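Local coordinates for protein transmembrane oligosaccharyl transferase (Archaeoglobus fulgidus, PDB 3WAJ) that belongs to the STT3/AglB family of membrane enzymes, with a GT-C-type bundle of membrane helices that carries a zinc ion in this model, at residues A[127-132]-A[406-410]; A[24-29]-A[114-118]. All blocks are in the same frame, centred on the assembly; numbering follows the deposited sequence.

In the fold
From the N terminus, helix 19-30 comes first. Contact 2 brings helix 102-118 back against it and closes a loop of 84 residues, which holds the zinc ligand Asp47. The next helix, 121-131, follows directly. Contact 1 joins it to helix 405-420 and spans 273 residues, none of the modelled ones in a strand. The other two zinc ligands, Asp161 and His163, lie in that second span. The contacts are in series, so they neither nest nor cross. Their centres are 25 Å apart and their nearest atoms about 13 Å. Together they tie early and late helices of the STT3 N-terminal family region into one bundle.

Contact 1 of 2, residues A[127-132]-A[406-410]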
ATOM      1  N   LEU A 127      20.175  -4.814  21.882  1.00 57.40           N
ATOM      2  CA  LEU A 127      19.342  -3.943  22.724  1.00 60.74           C
ATOM      3  C   LEU A 127      18.936  -4.560  24.068  1.00 68.65           C
ATOM      4  O   LEU A 127      19.080  -3.913  25.105  1.00 73.05           O
ATOM      5  CB  LEU A 127      18.094  -3.459  21.982  1.00 55.53           C
ATOM      6  CG  LEU A 127      17.084  -2.702  22.850  1.00 58.24           C
ATOM      7  CD1 LEU A 127      17.643  -1.366  23.333  1.00 55.57           C
ATOM      8  CD2 LEU A 127      15.786  -2.495  22.102  1.00 60.28           C
ATOM      9  N   THR A 128      18.419  -5.789  24.061  1.00 67.88           N
ATOM     10  CA  THR A 128      17.975  -6.388  25.319  1.00 75.58           C
ATOM     11  C   THR A 128      19.131  -6.955  26.144  1.00 77.85           C
ATOM     12  O   THR A 128      18.944  -7.334  27.300  1.00 72.10           O
ATOM     13  CB  THR A 128      16.862  -7.467  25.160  1.00 64.82           C
ATOM     14  OG1 THR A 128      17.374  -8.733  25.568  1.00 66.74           O
ATOM     15  CG2 THR A 128      16.373  -7.569  23.750  1.00 52.83           C
ATOM     16  N   ARG A 129      20.318  -7.012  25.545  1.00 80.49           N
ATOM     17  CA  ARG A 129      21.536  -7.303  26.299  1.00 82.77           C
ATOM     18  C   ARG A 129      21.978  -6.040  27.037  1.00 82.77           C
ATOM     19  O   ARG A 129      22.341  -6.087  28.209  1.00 83.90           O
ATOM     20  CB  ARG A 129      22.652  -7.771  25.358  1.00 85.79           C
ATOM     21  CG  ARG A 129      23.833  -8.465  26.029  1.00 97.09           C
ATOM     22  CD  ARG A 129      24.896  -7.485  26.529  1.00107.19           C
ATOM     23  NE  ARG A 129      25.692  -6.920  25.439  1.00111.96           N
ATOM     24  CZ  ARG A 129      27.014  -7.034  25.335  1.00115.10           C
ATOM     25  NH1 ARG A 129      27.704  -7.687  26.264  1.00116.69           N
ATOM     26  NH2 ARG A 129      27.649  -6.488  24.302  1.00113.25           N
ATOM     27  N   GLU A 130      21.936  -4.911  26.335  1.00 79.74           N
ATOM     28  CA  GLU A 130      22.473  -3.650  26.839  1.00 73.78           C
ATOM     29  C   GLU A 130      21.615  -3.033  27.931  1.00 70.05           C
ATOM     30  O   GLU A 130      22.068  -2.156  28.675  1.00 67.96           O
ATOM     31  CB  GLU A 130      22.636  -2.658  25.684  1.00 76.16           C
ATOM     32  CG  GLU A 130      24.068  -2.233  25.449  1.00 81.46           C
ATOM     33  CD  GLU A 130      25.056  -3.323  25.805  1.00 88.23           C
ATOM     34  OE1 GLU A 130      25.026  -4.402  25.179  1.00 89.23           O
ATOM     35  OE2 GLU A 130      25.869  -3.098  26.722  1.00 97.07           O
ATOM     36  N   VAL A 131      20.369  -3.484  28.014  1.00 68.08           N
ATOM     37  CA  VAL A 131      19.450  -2.988  29.027  1.00 71.10           C
ATOM     38  C   VAL A 131      19.465  -3.969  30.174  1.00 84.28           C
ATOM     39  O   VAL A 131      19.574  -3.592  31.342  1.00 92.93           O
ATOM     40  CB  VAL A 131      18.023  -2.863  28.480  1.00 72.30           C
ATOM     41  CG1 VAL A 131      17.034  -2.645  29.612  1.00 70.79           C
ATOM     42  CG2 VAL A 131      17.935  -1.722  27.458  1.00 70.13           C
ATOM     43  N   PHE A 132      19.380  -5.245  29.829  1.00 86.62           N
ATOM     44  CA  PHE A 132      19.373  -6.292  30.836  1.00 84.95           C
ATOM     45  C   PHE A 132      20.668  -7.116  30.848  1.00 90.49           C
ATOM     46  O   PHE A 132      21.749  -6.561  31.055  1.00 94.37           O
ATOM     47  CB  PHE A 132      18.127  -7.161  30.671  1.00 80.25           C
ATOM     48  CG  PHE A 132      16.844  -6.367  30.629  1.00 76.69           C
ATOM     49  CD1 PHE A 132      16.457  -5.590  31.712  1.00 76.56           C
ATOM     50  CD2 PHE A 132      16.031  -6.392  29.510  1.00 77.02           C
ATOM     51  CE1 PHE A 132      15.274  -4.856  31.681  1.00 74.27           C
ATOM     52  CE2 PHE A 132      14.847  -5.664  29.472  1.00 73.70           C
ATOM     53  CZ  PHE A 132      14.470  -4.896  30.562  1.00 74.08           C
ATOM     54  N   PRO A 406      19.399   2.580  31.626  1.00 70.72           N
ATOM     55  CA  PRO A 406      18.976   1.828  30.432  1.00 71.50           C
ATOM     56  C   PRO A 406      17.551   1.297  30.532  1.00 75.96           C
ATOM     57  O   PRO A 406      16.801   1.396  29.554  1.00 77.75           O
ATOM     58  CB  PRO A 406      19.966   0.663  30.381  1.00 62.76           C
ATOM     59  CG  PRO A 406      21.188   1.198  30.996  1.00 65.86           C
ATOM     60  CD  PRO A 406      20.708   2.101  32.116  1.00 68.21           C
ATOM     61  N   GLU A 407      17.188   0.755  31.692  1.00 72.10           N
ATOM     62  CA  GLU A 407      15.834   0.255  31.897  1.00 67.89           C
ATOM     63  C   GLU A 407      14.817   1.388  31.739  1.00 61.84           C
ATOM     64  O   GLU A 407      13.756   1.210  31.143  1.00 58.68           O
ATOM     65  CB  GLU A 407      15.710  -0.407  33.272  1.00 69.36           C
ATOM     66  CG  GLU A 407      14.414  -1.182  33.480  1.00 74.07           C
ATOM     67  CD  GLU A 407      14.493  -2.178  34.636  1.00 83.74           C
ATOM     68  OE1 GLU A 407      15.615  -2.448  35.120  1.00 86.37           O
ATOM     69  OE2 GLU A 407      13.429  -2.692  35.056  1.00 84.90           O
ATOM     70  N   MET A 408      15.147   2.564  32.258  1.00 60.42           N
ATOM     71  CA  MET A 408      14.251   3.702  32.112  1.00 63.20           C
ATOM     72  C   MET A 408      14.103   4.096  30.641  1.00 63.72           C
ATOM     73  O   MET A 408      13.007   4.411  30.184  1.00 67.02           O
ATOM     74  CB  MET A 408      14.727   4.900  32.938  1.00 61.99           C
ATOM     75  CG  MET A 408      13.718   6.041  32.964  1.00 63.80           C
ATOM     76  SD  MET A 408      14.421   7.597  33.531  1.00 66.56           S
ATOM     77  CE  MET A 408      15.824   7.759  32.423  1.00 62.05           C
ATOM     78  N   ALA A 409      15.212   4.068  29.906  1.00 60.65           N
ATOM     79  CA  ALA A 409      15.211   4.417  28.489  1.00 55.46           C
ATOM     80  C   ALA A 409      14.261   3.503  27.717  1.00 51.55           C
ATOM     81  O   ALA A 409      13.493   3.956  26.874  1.00 51.45           O
ATOM     82  CB  ALA A 409      16.623   4.333  27.924  1.00 50.55           C
ATOM     83  N   LEU A 410      14.304   2.215  28.032  1.00 49.41           N
ATOM     84  CA  LEU A 410      13.465   1.238  27.345  1.00 57.24           C
ATOM     85  C   LEU A 410      11.969   1.500  27.551  1.00 65.13           C
ATOM     86  O   LEU A 410      11.185   1.436  26.597  1.00 71.88           O
ATOM     87  CB  LEU A 410      13.840  -0.184  27.772  1.00 57.36           C
ATOM     88  CG  LEU A 410      13.693  -1.290  26.726  1.00 59.99           C
ATOM     89  CD1 LEU A 410      14.763  -1.185  25.628  1.00 57.51           C
ATOM     90  CD2 LEU A 410      13.739  -2.641  27.423  1.00 59.29           C
TER
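Two helices of the membrane bundle meet where Leu127, Val131 and Phe132 of 127-132 face Pro406, Glu407 and Leu410 of 406-410. No hydrogen bond crosses between the segments, and the contact is mainly apolar. Leu410 works with both branches. Its CD1 lies 3.7 Å from Leu127 CD1 and 3.7 Å from Val131 CG2. Its CD2 reaches the Phe132 ring, 3.8 Å from CE2, and the two side chains cross at about a right angle. With CG anti to the backbone N (chi1 172°), CG and both methyls of Leu127 lie close to Leu410 CD1.

The backbones come closest at Val131 and Pro406, with CA atoms 5.0 Å apart. The Pro406 ring lies against the main chain here, with CB 3.9 Å from Glu130 O. Val131 uses both methyls. CG2 lies against Leu410 CD1 and Pro406, while CG1 sits 3.9 Å from Glu407 CA and also meets Leu410 CD2. The pair belongs to the helical STT3 N-terminal region, and the two short helical segments run obliquely, in an antiparallel sense, with 135° between their axes.

Within its own segment, Val131 CG1 also packs over the centre of one face of the Phe132 ring, 3.4 Å above its plane. The valine is thus wedged between this ring and the start of helix 405-420. Glu407 approaches the same ring at its edge. Its CD is 4.1 Å from Phe132 CE1, and the carboxylate plane is turned 73° from the ring plane. Both carboxylate oxygens have hydrogen-bond partners outside the two segments. OE2 bonds to Ser395 OG, and Arg398 and Arg402 form long, weak ion pairs with OE1. Helix 163-181 packs on Leu127 and Val131, while helix 429-446 touches Phe132 and Leu410.

Contact 2 of 2, residues A[24-29]-A[114-118]; sequences SVKLRI and AIGGV
The Arg28 guanidinium has Gly117 O over one face, and its NH1 presses onto the glycine backbone. NH1 is 3.2 Å from Gly117 CA. It is also 3.5 Å from Gly117 O, but the angle is poor and this is not a hydrogen bond. Gly117 has no side chain, and this bare backbone lets the flat group come so near. The chain of Arg28 is bent at chi2 (144°), and its guanidinium lies beside Gly117. The same residue also packs by its root, with its CB 4.1 Å from Ala114 CB. Beyond the two segments, Phe151, Leu152 and Ile156 touch the Arg28 side chain.

The Ala114 methyl also meets Ile29. Ile29 CG1 lies 3.5 Å from Ala114 CB, and Ile29 CD1 adds a looser contact with the same methyl. The CG1 branch is anti to the carbonyl carbon (chi1 -58°), and it brings the side chain up to the alanine although its CB does not point there.

At the other end, Val118 meets Ser24 and Val25. Val118 CG2 sits 3.3 Å from Ser24 OG and 3.9 Å from Val25 CG2. The two valines cross obliquely. Ser24 OG therefore meets a methyl here, and no hydrogen bond joins the segments.

The backbones are nearest at Ser24 with Val118 and at Arg28 with Ala114. Residues 26-29 form a wider pi-type turn. Arg28 also shares backbone hydrogen bonds with Leu157, a few residues before the zinc ligands Asp161 and His163. The arrangement is a near-antiparallel helix pair, at 151°, with small residues at the interface, and it belongs to the GT-C membrane helix bundle of the STT3 family.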
ATOM      1  N   SER A  24      13.789 -18.477  11.390  1.00 65.35           N
ATOM      2  CA  SER A  24      13.447 -17.230  10.725  1.00 63.89           C
ATOM      3  C   SER A  24      13.596 -17.376   9.205  1.00 62.94           C
ATOM      4  O   SER A  24      12.787 -16.842   8.441  1.00 61.20           O
ATOM      5  CB  SER A  24      14.313 -16.087  11.263  1.00 63.26           C
ATOM      6  OG  SER A  24      13.779 -14.829  10.909  1.00 65.99           O
ATOM      7  N   VAL A  25      14.622 -18.104   8.769  1.00 56.54           N
ATOM      8  CA  VAL A  25      14.782 -18.381   7.348  1.00 53.60           C
ATOM      9  C   VAL A  25      13.637 -19.260   6.881  1.00 59.64           C
ATOM     10  O   VAL A  25      13.066 -19.033   5.814  1.00 66.07           O
ATOM     11  CB  VAL A  25      16.122 -19.064   7.026  1.00 53.10           C
ATOM     12  CG1 VAL A  25      16.192 -19.436   5.540  1.00 50.32           C
ATOM     13  CG2 VAL A  25      17.279 -18.159   7.378  1.00 51.98           C
ATOM     14  N   LYS A  26      13.309 -20.263   7.687  1.00 60.91           N
ATOM     15  CA  LYS A  26      12.226 -21.190   7.368  1.00 63.66           C
ATOM     16  C   LYS A  26      10.935 -20.409   7.182  1.00 57.29           C
ATOM     17  O   LYS A  26      10.214 -20.604   6.207  1.00 55.21           O
ATOM     18  CB  LYS A  26      12.073 -22.251   8.476  1.00 61.43           C
ATOM     19  CG  LYS A  26      10.979 -23.300   8.230  1.00 60.19           C
ATOM     20  CD  LYS A  26       9.664 -22.929   8.927  1.00 58.29           C
ATOM     21  CE  LYS A  26       8.627 -24.047   8.854  1.00 52.32           C
ATOM     22  NZ  LYS A  26       8.251 -24.442   7.484  1.00 52.63           N
ATOM     23  N   LEU A  27      10.676 -19.504   8.119  1.00 60.58           N
ATOM     24  CA  LEU A  27       9.483 -18.659   8.089  1.00 58.45           C
ATOM     25  C   LEU A  27       9.504 -17.633   6.952  1.00 52.82           C
ATOM     26  O   LEU A  27       8.501 -17.430   6.277  1.00 52.63           O
ATOM     27  CB  LEU A  27       9.295 -17.957   9.444  1.00 59.24           C
ATOM     28  CG  LEU A  27       8.158 -18.448  10.346  1.00 58.65           C
ATOM     29  CD1 LEU A  27       7.960 -19.937  10.204  1.00 56.86           C
ATOM     30  CD2 LEU A  27       8.415 -18.079  11.801  1.00 60.00           C
ATOM     31  N   ARG A  28      10.637 -16.993   6.705  1.00 57.82           N
ATOM     32  CA  ARG A  28      10.630 -15.867   5.762  1.00 56.59           C
ATOM     33  C   ARG A  28      11.048 -16.159   4.323  1.00 57.94           C
ATOM     34  O   ARG A  28      10.632 -15.458   3.404  1.00 61.12           O
ATOM     35  CB  ARG A  28      11.409 -14.688   6.341  1.00 49.87           C
ATOM     36  CG  ARG A  28      10.694 -14.050   7.504  1.00 50.43           C
ATOM     37  CD  ARG A  28      11.656 -13.579   8.578  1.00 61.29           C
ATOM     38  NE  ARG A  28      10.956 -13.373   9.843  1.00 65.78           N
ATOM     39  CZ  ARG A  28      10.806 -12.189  10.409  1.00 70.45           C
ATOM     40  NH1 ARG A  28      11.337 -11.136   9.827  1.00 75.08           N
ATOM     41  NH2 ARG A  28      10.150 -12.060  11.550  1.00 72.67           N
ATOM     42  N   ILE A  29      11.861 -17.190   4.132  1.00 58.45           N
ATOM     43  CA  ILE A  29      12.354 -17.539   2.802  1.00 54.92           C
ATOM     44  C   ILE A  29      11.698 -18.814   2.273  1.00 58.02           C
ATOM     45  O   ILE A  29      11.336 -18.898   1.099  1.00 62.06           O
ATOM     46  CB  ILE A  29      13.890 -17.679   2.808  1.00 51.73           C
ATOM     47  CG1 ILE A  29      14.525 -16.368   3.283  1.00 50.49           C
ATOM     48  CG2 ILE A  29      14.421 -18.104   1.443  1.00 51.72           C
ATOM     49  CD1 ILE A  29      15.977 -16.206   2.907  1.00 53.00           C
ATOM     50  N   ALA A 114      13.568 -10.497   3.625  1.00 46.08           N
ATOM     51  CA  ALA A 114      13.775 -11.722   4.411  1.00 44.57           C
ATOM     52  C   ALA A 114      15.090 -11.645   5.174  1.00 44.27           C
ATOM     53  O   ALA A 114      15.144 -11.947   6.358  1.00 47.04           O
ATOM     54  CB  ALA A 114      13.745 -12.957   3.520  1.00 38.94           C
ATOM     55  N   ILE A 115      16.157 -11.265   4.482  1.00 47.95           N
ATOM     56  CA  ILE A 115      17.465 -11.167   5.117  1.00 56.25           C
ATOM     57  C   ILE A 115      17.408 -10.126   6.235  1.00 59.93           C
ATOM     58  O   ILE A 115      17.918 -10.351   7.333  1.00 63.46           O
ATOM     59  CB  ILE A 115      18.563 -10.797   4.105  1.00 53.27           C
ATOM     60  CG1 ILE A 115      18.789 -11.943   3.121  1.00 47.22           C
ATOM     61  CG2 ILE A 115      19.857 -10.446   4.822  1.00 57.93           C
ATOM     62  CD1 ILE A 115      19.544 -11.517   1.861  1.00 47.20           C
ATOM     63  N   GLY A 116      16.765  -8.997   5.949  1.00 56.51           N
ATOM     64  CA  GLY A 116      16.606  -7.933   6.928  1.00 55.44           C
ATOM     65  C   GLY A 116      15.873  -8.410   8.172  1.00 55.47           C
ATOM     66  O   GLY A 116      16.257  -8.083   9.295  1.00 52.95           O
ATOM     67  N   GLY A 117      14.818  -9.195   7.974  1.00 53.48           N
ATOM     68  CA  GLY A 117      14.071  -9.741   9.092  1.00 54.68           C
ATOM     69  C   GLY A 117      14.799 -10.821   9.883  1.00 66.21           C
ATOM     70  O   GLY A 117      14.559 -10.999  11.082  1.00 69.68           O
ATOM     71  N   VAL A 118      15.676 -11.564   9.215  1.00 64.83           N
ATOM     72  CA  VAL A 118      16.489 -12.556   9.910  1.00 62.43           C
ATOM     73  C   VAL A 118      17.570 -11.846  10.723  1.00 60.99           C
ATOM     74  O   VAL A 118      17.767 -12.141  11.899  1.00 61.01           O
ATOM     75  CB  VAL A 118      17.115 -13.576   8.926  1.00 58.54           C
ATOM     76  CG1 VAL A 118      18.326 -14.259   9.548  1.00 55.87           C
ATOM     77  CG2 VAL A 118      16.081 -14.604   8.488  1.00 53.92           C
TER